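Oxidized polyvinyl alcohol hydrolase (Pseudomonas sp. VM15C, PDB 3WWC) hydrolyses beta-diketones such as 4,6-nonanedione and cleaves oxidized polyvinyl alcohol in the second step of the breakdown of polyvinyl alcohol. Local coordinates at residues A[66-71]-A[151-156]; A[77-82]-A[97-102]; A[171-176]-A[184-189]; A[48-53]-A[158-163]. The protein carries 1 engineered substitution. All coordinates share one frame; numbering follows the deposited sequence.

Contact 1. Residues A[66-71]-A[151-156]. With BUA (butanoic acid), chain C.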
# COMPACT_ATOMS: atom_id res chain seq x y z
N VAL A 66 4.44 -7.80 -2.76
CA VAL A 66 3.59 -7.28 -3.83
C VAL A 66 3.76 -5.76 -3.81
O VAL A 66 3.06 -5.06 -3.10
CB VAL A 66 2.09 -7.68 -3.56
CG1 VAL A 66 1.17 -7.08 -4.57
CG2 VAL A 66 1.99 -9.20 -3.62
N PRO A 67 4.72 -5.25 -4.60
CA PRO A 67 4.98 -3.81 -4.64
C PRO A 67 4.11 -3.12 -5.66
O PRO A 67 3.85 -3.65 -6.77
CB PRO A 67 6.46 -3.77 -5.04
CG PRO A 67 6.59 -4.97 -5.99
CD PRO A 67 5.79 -6.02 -5.30
N MET A 68 3.67 -1.92 -5.29
CA MET A 68 2.82 -1.12 -6.18
C MET A 68 3.41 0.23 -6.44
O MET A 68 3.81 0.93 -5.50
CB MET A 68 1.44 -0.96 -5.57
CG MET A 68 0.75 -2.30 -5.52
SD MET A 68 -0.86 -2.23 -4.66
CE MET A 68 -0.35 -2.07 -3.02
N THR A 69 3.42 0.64 -7.71
CA THR A 69 3.86 1.97 -8.06
C THR A 69 2.79 2.99 -7.71
O THR A 69 1.70 2.65 -7.19
CB THR A 69 4.18 1.99 -9.58
OG1 THR A 69 4.88 3.21 -9.86
CG2 THR A 69 2.89 1.90 -10.43
N GLY A 70 3.10 4.25 -8.01
CA GLY A 70 2.17 5.34 -7.72
C GLY A 70 1.46 5.87 -8.95
O GLY A 70 0.96 5.12 -9.79
N SER A 71 1.39 7.19 -9.03
CA SER A 71 0.67 7.85 -10.13
C SER A 71 1.44 8.09 -11.38
O SER A 71 0.87 8.00 -12.46
CB SER A 71 0.14 9.20 -9.64
OG SER A 71 -0.82 9.01 -8.59
N SER A 151 -9.47 -7.21 -4.74
CA SER A 151 -9.78 -8.62 -5.04
C SER A 151 -8.85 -9.22 -6.09
O SER A 151 -8.49 -10.40 -6.00
CB SER A 151 -11.24 -8.77 -5.47
OG SER A 151 -11.55 -7.96 -6.60
N PHE A 152 -8.39 -8.43 -7.05
CA PHE A 152 -7.49 -8.95 -8.05
C PHE A 152 -6.21 -9.38 -7.39
O PHE A 152 -5.67 -10.42 -7.71
CB PHE A 152 -7.18 -7.81 -9.06
CG PHE A 152 -5.92 -8.00 -9.86
CD1 PHE A 152 -5.60 -9.21 -10.48
CD2 PHE A 152 -5.04 -6.92 -10.00
CE1 PHE A 152 -4.42 -9.34 -11.23
CE2 PHE A 152 -3.86 -7.06 -10.76
CZ PHE A 152 -3.55 -8.27 -11.38
N PHE A 153 -5.70 -8.61 -6.44
CA PHE A 153 -4.39 -8.98 -5.85
C PHE A 153 -4.46 -10.31 -5.13
O PHE A 153 -3.51 -11.05 -5.15
CB PHE A 153 -3.91 -7.91 -4.84
CG PHE A 153 -3.78 -6.52 -5.40
CD1 PHE A 153 -3.58 -6.26 -6.76
CD2 PHE A 153 -3.91 -5.46 -4.52
CE1 PHE A 153 -3.51 -4.93 -7.23
CE2 PHE A 153 -3.83 -4.14 -4.96
CZ PHE A 153 -3.64 -3.87 -6.32
N VAL A 154 -5.59 -10.59 -4.49
CA VAL A 154 -5.75 -11.87 -3.78
C VAL A 154 -5.76 -12.99 -4.82
O VAL A 154 -5.05 -13.97 -4.68
CB VAL A 154 -7.06 -11.86 -2.97
CG1 VAL A 154 -7.34 -13.27 -2.36
CG2 VAL A 154 -6.90 -10.85 -1.83
N ALA A 155 -6.54 -12.81 -5.87
CA ALA A 155 -6.60 -13.82 -6.93
C ALA A 155 -5.26 -14.03 -7.61
O ALA A 155 -4.87 -15.17 -7.95
CB ALA A 155 -7.63 -13.44 -7.96
N MET A 156 -4.51 -12.94 -7.79
CA MET A 156 -3.19 -12.96 -8.40
C MET A 156 -2.22 -13.80 -7.57
O MET A 156 -1.56 -14.71 -8.08
CB MET A 156 -2.74 -11.51 -8.51
CG MET A 156 -1.31 -11.34 -8.95
SD MET A 156 -0.77 -9.61 -8.88
CE MET A 156 -0.56 -9.34 -7.08
C1 BUA C . -3.79 11.78 -4.51
C2 BUA C . -2.31 11.47 -4.31
C3 BUA C . -1.94 10.24 -5.13
C4 BUA C . -0.44 9.95 -5.05
O1 BUA C . 0.08 9.41 -6.05
O2 BUA C . 0.12 10.20 -3.96

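Contact 2. Residues A[77-82]-A[97-102]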
# COMPACT_ATOMS: atom_id res chain seq x y z
N ASP A 77 9.40 0.83 -13.73
CA ASP A 77 10.25 1.75 -12.96
C ASP A 77 10.30 1.27 -11.48
O ASP A 77 11.35 1.10 -10.90
CB ASP A 77 9.70 3.18 -12.94
CG ASP A 77 9.79 3.90 -14.26
OD1 ASP A 77 10.68 3.58 -15.07
OD2 ASP A 77 8.98 4.86 -14.42
N ASN A 78 9.14 1.04 -10.90
CA ASN A 78 9.06 0.62 -9.50
C ASN A 78 9.84 -0.66 -9.28
O ASN A 78 10.40 -0.87 -8.20
CB ASN A 78 7.59 0.45 -9.16
CG ASN A 78 7.35 -0.10 -7.78
OD1 ASN A 78 7.24 -1.31 -7.61
ND2 ASN A 78 7.32 0.79 -6.78
N LEU A 79 9.90 -1.53 -10.28
CA LEU A 79 10.59 -2.79 -10.15
C LEU A 79 12.09 -2.75 -10.47
O LEU A 79 12.87 -3.54 -9.91
CB LEU A 79 9.95 -3.84 -11.10
CG LEU A 79 8.59 -4.32 -10.67
CD1 LEU A 79 7.92 -5.07 -11.84
CD2 LEU A 79 8.77 -5.30 -9.46
N THR A 80 12.50 -1.84 -11.37
CA THR A 80 13.90 -1.91 -11.83
C THR A 80 14.73 -0.66 -11.75
O THR A 80 15.97 -0.74 -12.00
CB THR A 80 13.96 -2.32 -13.29
OG1 THR A 80 13.37 -1.29 -14.09
CG2 THR A 80 13.18 -3.62 -13.51
N VAL A 81 14.15 0.50 -11.49
CA VAL A 81 14.93 1.74 -11.46
C VAL A 81 15.25 2.07 -10.02
O VAL A 81 14.34 2.12 -9.17
CB VAL A 81 14.14 2.89 -12.11
CG1 VAL A 81 14.90 4.24 -11.91
CG2 VAL A 81 13.92 2.56 -13.60
N ALA A 82 16.54 2.27 -9.72
CA ALA A 82 16.93 2.50 -8.35
C ALA A 82 16.22 3.63 -7.63
O ALA A 82 15.84 3.47 -6.47
CB ALA A 82 18.46 2.74 -8.29
N VAL A 97 8.50 -11.87 -5.68
CA VAL A 97 7.93 -10.55 -5.98
C VAL A 97 6.84 -10.71 -7.03
O VAL A 97 7.07 -11.30 -8.09
CB VAL A 97 9.04 -9.61 -6.46
CG1 VAL A 97 8.44 -8.23 -6.78
CG2 VAL A 97 10.10 -9.46 -5.37
N ILE A 98 5.63 -10.24 -6.72
CA ILE A 98 4.47 -10.39 -7.62
C ILE A 98 3.91 -8.97 -7.70
O ILE A 98 3.26 -8.49 -6.76
CB ILE A 98 3.46 -11.35 -7.01
CG1 ILE A 98 4.13 -12.70 -6.66
CG2 ILE A 98 2.34 -11.57 -8.03
CD1 ILE A 98 3.15 -13.62 -5.90
N ALA A 99 4.17 -8.30 -8.84
CA ALA A 99 3.89 -6.87 -9.00
C ALA A 99 2.77 -6.63 -9.96
O ALA A 99 2.90 -6.91 -11.16
CB ALA A 99 5.17 -6.20 -9.55
N PRO A 100 1.67 -6.09 -9.49
CA PRO A 100 0.53 -5.84 -10.37
C PRO A 100 0.68 -4.60 -11.21
O PRO A 100 1.26 -3.62 -10.78
CB PRO A 100 -0.65 -5.67 -9.40
CG PRO A 100 0.05 -5.02 -8.14
CD PRO A 100 1.36 -5.78 -8.05
N VAL A 101 0.14 -4.66 -12.43
CA VAL A 101 0.10 -3.49 -13.34
C VAL A 101 -1.22 -2.79 -13.07
O VAL A 101 -2.26 -3.44 -12.85
CB VAL A 101 0.21 -3.97 -14.79
CG1 VAL A 101 0.06 -2.79 -15.80
CG2 VAL A 101 1.57 -4.65 -14.97
N ARG A 102 -1.22 -1.46 -13.10
CA ARG A 102 -2.42 -0.67 -12.86
C ARG A 102 -3.45 -0.89 -13.98
O ARG A 102 -3.07 -1.01 -15.17
CB ARG A 102 -2.05 0.83 -12.78
CG ARG A 102 -1.17 1.15 -11.58
CD ARG A 102 -0.58 2.58 -11.62
NE ARG A 102 0.35 2.63 -12.72
CZ ARG A 102 0.87 3.73 -13.23
NH1 ARG A 102 0.60 4.92 -12.70
NH2 ARG A 102 1.59 3.63 -14.37

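Contact 3. Residues A[171-176]-A[184-189]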
# COMPACT_ATOMS: atom_id res chain seq x y z
N LEU A 171 2.54 -13.12 3.35
CA LEU A 171 2.11 -12.45 2.11
C LEU A 171 2.02 -10.95 2.43
O LEU A 171 1.13 -10.52 3.18
CB LEU A 171 0.73 -12.95 1.64
CG LEU A 171 0.67 -14.49 1.47
CD1 LEU A 171 -0.76 -14.86 1.10
CD2 LEU A 171 1.68 -15.01 0.44
N PHE A 172 2.93 -10.15 1.83
CA PHE A 172 3.00 -8.71 2.12
C PHE A 172 2.83 -7.86 0.89
O PHE A 172 3.33 -8.21 -0.18
CB PHE A 172 4.40 -8.40 2.68
CG PHE A 172 4.70 -9.15 3.98
CD1 PHE A 172 3.98 -8.86 5.12
CD2 PHE A 172 5.65 -10.13 4.02
CE1 PHE A 172 4.24 -9.57 6.31
CE2 PHE A 172 5.92 -10.86 5.21
CZ PHE A 172 5.22 -10.57 6.34
N LEU A 173 2.10 -6.74 1.02
CA LEU A 173 2.03 -5.83 -0.12
C LEU A 173 2.41 -4.42 0.34
O LEU A 173 2.41 -4.12 1.54
CB LEU A 173 0.64 -5.83 -0.79
CG LEU A 173 -0.46 -4.93 -0.25
CD1 LEU A 173 -1.63 -5.06 -1.20
CD2 LEU A 173 -0.93 -5.30 1.16
N GLY A 174 2.76 -3.55 -0.59
CA GLY A 174 3.13 -2.21 -0.17
C GLY A 174 3.34 -1.37 -1.40
O GLY A 174 3.31 -1.87 -2.53
N GLY A 175 3.52 -0.08 -1.19
CA GLY A 175 3.68 0.76 -2.38
C GLY A 175 3.84 2.20 -1.97
O GLY A 175 3.77 2.54 -0.80
N ILE A 176 4.08 3.02 -2.97
CA ILE A 176 4.32 4.44 -2.79
C ILE A 176 3.18 5.31 -3.32
O ILE A 176 2.60 5.01 -4.36
CB ILE A 176 5.66 4.84 -3.52
CG1 ILE A 176 5.92 6.34 -3.41
CG2 ILE A 176 5.61 4.52 -5.04
CD1 ILE A 176 6.24 6.79 -2.01
N ASN A 184 -3.09 0.62 2.09
CA ASN A 184 -4.00 0.83 3.20
C ASN A 184 -5.37 0.20 2.91
O ASN A 184 -5.94 -0.47 3.79
CB ASN A 184 -4.23 2.36 3.45
CG ASN A 184 -3.09 3.01 4.20
OD1 ASN A 184 -2.42 2.36 5.02
ND2 ASN A 184 -2.88 4.32 3.96
N ARG A 185 -5.91 0.44 1.71
CA ARG A 185 -7.24 -0.12 1.42
C ARG A 185 -7.25 -1.64 1.48
O ARG A 185 -8.15 -2.27 2.07
CB ARG A 185 -7.73 0.31 0.05
CG ARG A 185 -9.17 -0.20 -0.22
CD ARG A 185 -9.76 0.46 -1.51
NE ARG A 185 -11.18 0.11 -1.64
CZ ARG A 185 -12.18 0.86 -1.19
NH1 ARG A 185 -11.94 2.02 -0.55
NH2 ARG A 185 -13.44 0.47 -1.46
N ALA A 186 -6.22 -2.25 0.92
CA ALA A 186 -6.14 -3.71 0.89
C ALA A 186 -6.01 -4.28 2.29
O ALA A 186 -6.59 -5.36 2.59
CB ALA A 186 -4.94 -4.13 0.04
N LEU A 187 -5.25 -3.63 3.15
CA LEU A 187 -5.10 -4.13 4.53
C LEU A 187 -6.41 -4.01 5.30
O LEU A 187 -6.71 -4.86 6.14
CB LEU A 187 -4.00 -3.34 5.27
CG LEU A 187 -2.61 -3.56 4.70
CD1 LEU A 187 -1.70 -2.51 5.33
CD2 LEU A 187 -2.13 -5.00 5.00
N LEU A 188 -7.22 -3.00 4.97
CA LEU A 188 -8.46 -2.81 5.72
C LEU A 188 -9.54 -3.75 5.27
O LEU A 188 -10.40 -4.15 6.07
CB LEU A 188 -8.96 -1.34 5.55
CG LEU A 188 -8.04 -0.34 6.24
CD1 LEU A 188 -8.36 1.08 5.74
CD2 LEU A 188 -8.21 -0.46 7.79
N PHE A 189 -9.50 -4.14 3.99
CA PHE A 189 -10.53 -5.04 3.45
C PHE A 189 -10.11 -6.49 3.38
O PHE A 189 -10.99 -7.37 3.30
CB PHE A 189 -10.96 -4.64 2.02
CG PHE A 189 -11.98 -3.50 1.97
CD1 PHE A 189 -13.34 -3.75 2.03
CD2 PHE A 189 -11.54 -2.21 1.76
CE1 PHE A 189 -14.25 -2.71 1.87
CE2 PHE A 189 -12.46 -1.15 1.60
CZ PHE A 189 -13.83 -1.42 1.65

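Contact 4. Residues A[48-53]-A[158-163]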
# COMPACT_ATOMS: atom_id res chain seq x y z
N ARG A 48 -6.18 -8.33 -16.59
CA ARG A 48 -5.09 -7.73 -15.84
C ARG A 48 -3.72 -8.33 -16.11
O ARG A 48 -3.60 -9.43 -16.67
CB ARG A 48 -5.41 -7.87 -14.33
CG ARG A 48 -6.75 -7.37 -13.93
CD ARG A 48 -6.92 -5.85 -14.16
NE ARG A 48 -5.90 -5.03 -13.51
CZ ARG A 48 -6.08 -4.45 -12.33
NH1 ARG A 48 -7.24 -4.57 -11.66
NH2 ARG A 48 -5.07 -3.75 -11.81
N ALA A 49 -2.67 -7.64 -15.68
CA ALA A 49 -1.33 -8.12 -15.87
C ALA A 49 -0.54 -7.95 -14.60
O ALA A 49 -0.87 -7.10 -13.76
CB ALA A 49 -0.61 -7.36 -17.01
N PHE A 50 0.51 -8.74 -14.49
CA PHE A 50 1.39 -8.66 -13.32
C PHE A 50 2.69 -9.34 -13.65
O PHE A 50 2.77 -10.13 -14.62
CB PHE A 50 0.74 -9.31 -12.09
CG PHE A 50 0.33 -10.77 -12.26
CD1 PHE A 50 -0.94 -11.08 -12.76
CD2 PHE A 50 1.22 -11.81 -11.95
CE1 PHE A 50 -1.33 -12.44 -12.93
CE2 PHE A 50 0.84 -13.15 -12.12
CZ PHE A 50 -0.43 -13.47 -12.60
N ILE A 51 3.73 -9.03 -12.90
CA ILE A 51 5.07 -9.55 -13.18
C ILE A 51 5.55 -10.34 -11.98
O ILE A 51 5.46 -9.89 -10.83
CB ILE A 51 6.03 -8.39 -13.48
CG1 ILE A 51 5.52 -7.60 -14.69
CG2 ILE A 51 7.45 -8.91 -13.79
CD1 ILE A 51 6.31 -6.28 -14.98
N VAL A 52 6.16 -11.49 -12.25
CA VAL A 52 6.64 -12.35 -11.19
C VAL A 52 8.14 -12.51 -11.23
O VAL A 52 8.72 -12.86 -12.28
CB VAL A 52 6.02 -13.79 -11.29
CG1 VAL A 52 6.64 -14.73 -10.19
CG2 VAL A 52 4.51 -13.75 -11.20
N TYR A 53 8.79 -12.25 -10.09
CA TYR A 53 10.24 -12.52 -9.97
C TYR A 53 10.32 -13.57 -8.83
O TYR A 53 10.21 -13.22 -7.63
CB TYR A 53 11.02 -11.25 -9.59
CG TYR A 53 11.20 -10.17 -10.66
CD1 TYR A 53 10.19 -9.25 -10.95
CD2 TYR A 53 12.41 -10.06 -11.37
CE1 TYR A 53 10.40 -8.26 -11.93
CE2 TYR A 53 12.61 -9.09 -12.34
CZ TYR A 53 11.59 -8.20 -12.61
OH TYR A 53 11.81 -7.20 -13.58
N GLN A 158 -3.03 -15.99 -5.21
CA GLN A 158 -3.51 -17.40 -5.12
C GLN A 158 -3.14 -18.16 -6.39
O GLN A 158 -2.78 -19.34 -6.33
CB GLN A 158 -5.01 -17.42 -4.88
CG GLN A 158 -5.35 -17.06 -3.45
CD GLN A 158 -6.82 -16.93 -3.20
OE1 GLN A 158 -7.28 -17.09 -2.06
NE2 GLN A 158 -7.57 -16.61 -4.23
N CYS A 159 -3.12 -17.49 -7.53
CA CYS A 159 -2.74 -18.14 -8.77
C CYS A 159 -1.23 -18.41 -8.87
O CYS A 159 -0.77 -19.54 -9.22
CB CYS A 159 -3.20 -17.24 -9.94
SG CYS A 159 -2.79 -17.96 -11.55
N VAL A 160 -0.40 -17.42 -8.52
CA VAL A 160 1.05 -17.61 -8.60
C VAL A 160 1.46 -18.77 -7.67
O VAL A 160 2.38 -19.50 -7.98
CB VAL A 160 1.79 -16.28 -8.22
CG1 VAL A 160 3.29 -16.49 -8.15
CG2 VAL A 160 1.45 -15.22 -9.25
N GLY A 161 0.75 -18.91 -6.55
CA GLY A 161 1.07 -19.96 -5.58
C GLY A 161 0.84 -21.36 -6.09
O GLY A 161 1.18 -22.29 -5.39
N THR A 162 0.20 -21.50 -7.26
CA THR A 162 0.05 -22.85 -7.83
C THR A 162 1.34 -23.19 -8.58
O THR A 162 1.57 -24.37 -8.89
CB THR A 162 -1.18 -22.97 -8.80
OG1 THR A 162 -0.92 -22.18 -9.98
CG2 THR A 162 -2.47 -22.58 -8.12
N LYS A 163 2.19 -22.22 -8.89
CA LYS A 163 3.41 -22.50 -9.63
C LYS A 163 4.70 -22.35 -8.83
O LYS A 163 5.74 -23.03 -9.09
CB LYS A 163 3.52 -21.58 -10.87
CG LYS A 163 4.68 -21.97 -11.79
CD LYS A 163 4.85 -21.03 -12.96
CE LYS A 163 6.32 -20.87 -13.39
NZ LYS A 163 6.94 -22.16 -13.82

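Contact 1. Residues A[66-71]-A[151-156]
The flat group of this contact is the Phe153 ring, and Met68 meets it obliquely at its CE2-CZ bond, neither squarely over a face nor squarely at an edge. Met68 SD lies 3.5 Å from Phe153 CE2, and the line from the ring centroid to the sulfur leans 46° off the ring normal, a Met-aromatic contact. The ring also touches Met182 of helix 178-189 and Pro100 of strand 96-100. The Met68 chain leaves the strand extended through chi2 and then bends at chi3 (-73°), which turns CE aside and leaves the sulfur to meet the ring. One helical turn beyond Phe153, Met156 approaches Val66 tip to tip, with Met156 CE 3.8 Å from Val66 CG1. Met156 has CG opposite the backbone N (chi1 172°) and a bend at chi3 that tips the methyl onto the valine. No hydrogen bond joins the two segments; the contact is wholly apolar and buried, two strand side chains against two from one helix face. Past the strand end the chain runs on to the ligand: Ser71 OG donates a hydrogen bond of 2.7 Å to O1 of the bound butanoic acid, whose carboxyl group is also hydrogen-bonded to His303 NE2, while Trp126 NE1 hydrogen-bonds to the same Ser71 hydroxyl. A central parallel strand covered by a helix, with a ligand-binding loop at its C-terminal end, is characteristic of the alpha/beta hydrolase fold, where the loop in this position commonly carries the oxyanion hole.

Contact 2. Residues A[77-82]-A[97-102]
Leu79 on Ala99 and Val97 is a purely apolar helix-on-sheet contact within a beta-alpha-beta crossover of the alpha/beta hydrolase fold, made of strand 62-68, the short helix 75-80 and strand 96-100. One leucine supplies the whole helix side. Strand alternation supplies the other: Val97 and Ala99 point toward the helix, while Ile98 between them points away and packs on Met156 and Val160 of helix 148-160, so the two helices cover opposite faces of the sheet. Leu79 and Val97 run past each other in opposite directions, and Leu79 also rests on Ile51 and Tyr53 of the next strand. With an alanine at Leu79, the Ala99 methyl is likely to lose its cover and a gap to open between the helix and these two strands. Near the helix end, Asp77 O accepts a hydrogen bond from Val81 N, and the Asp77 carboxylate forms a salt bridge with Arg112. CG of Leu79 lies opposite the carbonyl carbon (chi1 -72°), which aims the fork at the strand. There it straddles the alanine, Leu79 CD1 standing 3.8 Å from Ala99 CB. Leu79 CD2 is 3.7 Å from that same Ala99 CB and reaches on to Val97 CG1.

Contact 3. Residues A[171-176]-A[184-189]
Leu173 spreads its two methyls over the helix, CD1 against Ala186 and CD2 against Leu187. Its CG sits between the backbone N and the carbonyl carbon, the crowded position, with chi1 opened to 86°; from there the extended chi2 divides the fork between two successive helix residues. Leu173 CD1 meets Ala186 CB at 3.7 Å, and the small alanine lets the strand side chain come close to the helix backbone. Leu187 does not start out aimed at the strand, but with CG opposite the carbonyl carbon (chi1 -67°) it carries its CD2 over to the strand, 4.0 Å from Leu173 CD2. The two leucines pass each other in opposite directions. On another side of the helix Arg185 stretches out, and one face of its guanidinium is covered by Phe189, whose CE2 stands 3.4 Å above the plane over the centre of the Arg185 group. Backbone carbonyls of Trp142 and Glu146 accept hydrogen bonds from this guanidinium. Strand 170-176 and helix 178-189 flank the engineered Ala177 at the tight turn that, in alpha/beta hydrolases, is the nucleophile elbow. The strand lies between strands 62-68 and 196-200; Leu173 also touches Val66 and Met68, and Leu187 continues onto Leu247 and Val249 of strand 247-253 and Phe286 of helix 275-288.

Contact 4. Residues A[48-53]-A[158-163]
Val160 meets two strand side chains with a single methyl, CG2, and the two are turned differently toward it. Phe50 and Val160 run alongside in opposing directions, and the methyl meets the ring obliquely, 3.6 Å from Val160 CG2 to Phe50 CE2. Val52 and Val160 instead meet tip to tip, with Val52 CG2 3.9 Å from Val160 CG2. The strand pair also packs on itself, since Val52 CG2 lies in the plane of the Phe50 ring at its edge. Three apolar groups thus close on one another, the ring and both valine methyls. Phe50 CG stands between the backbone N and the carbonyl carbon (chi1 57°), and from there the ring extends toward the helix. Ile51, between the two, belongs to the other face of the strand. Just beyond Val160 the chain turns, and Cys159 O accepts two hydrogen bonds, from Thr162 N at 2.9 Å and from Thr162 OG1 at 2.8 Å. The hydroxyl approaches in the carbonyl plane at a C=O to donor angle of 156°, tying the threonine side chain to the turn. Cys159 is further fixed by its disulfide to Cys27. Around the contact, strand 46-53 runs antiparallel between strands 36-43 and 96-100; Phe50 also touches Phe152 and Met156 of helix 148-160 and Ile98 of strand 96-100.

Overall arrangement
All four contacts seat helices on one mixed sheet with the strand order of the alpha/beta hydrolase fold. Across it, strands 46-53, 96-100, 62-68 and 170-176 are successive neighbours, serving contacts 4, 2, 1 and 3. Contacts 1 and 4 share helix 148-160, their centres 11 Å apart, whereas contact 2 packs helix 75-80 on the opposite face. Along the chain, contact 4 encloses contact 1, which encloses contact 2; contact 3 follows in series. Contacts 1 and 3 are closest, with centres 8 Å apart, and strand pairing joins them through Met68 N and Gly174 O. Their strands 62-68 and 170-176 run on to Ser71 and Ala177 of the ligand pocket, while contact 4 lies farther out.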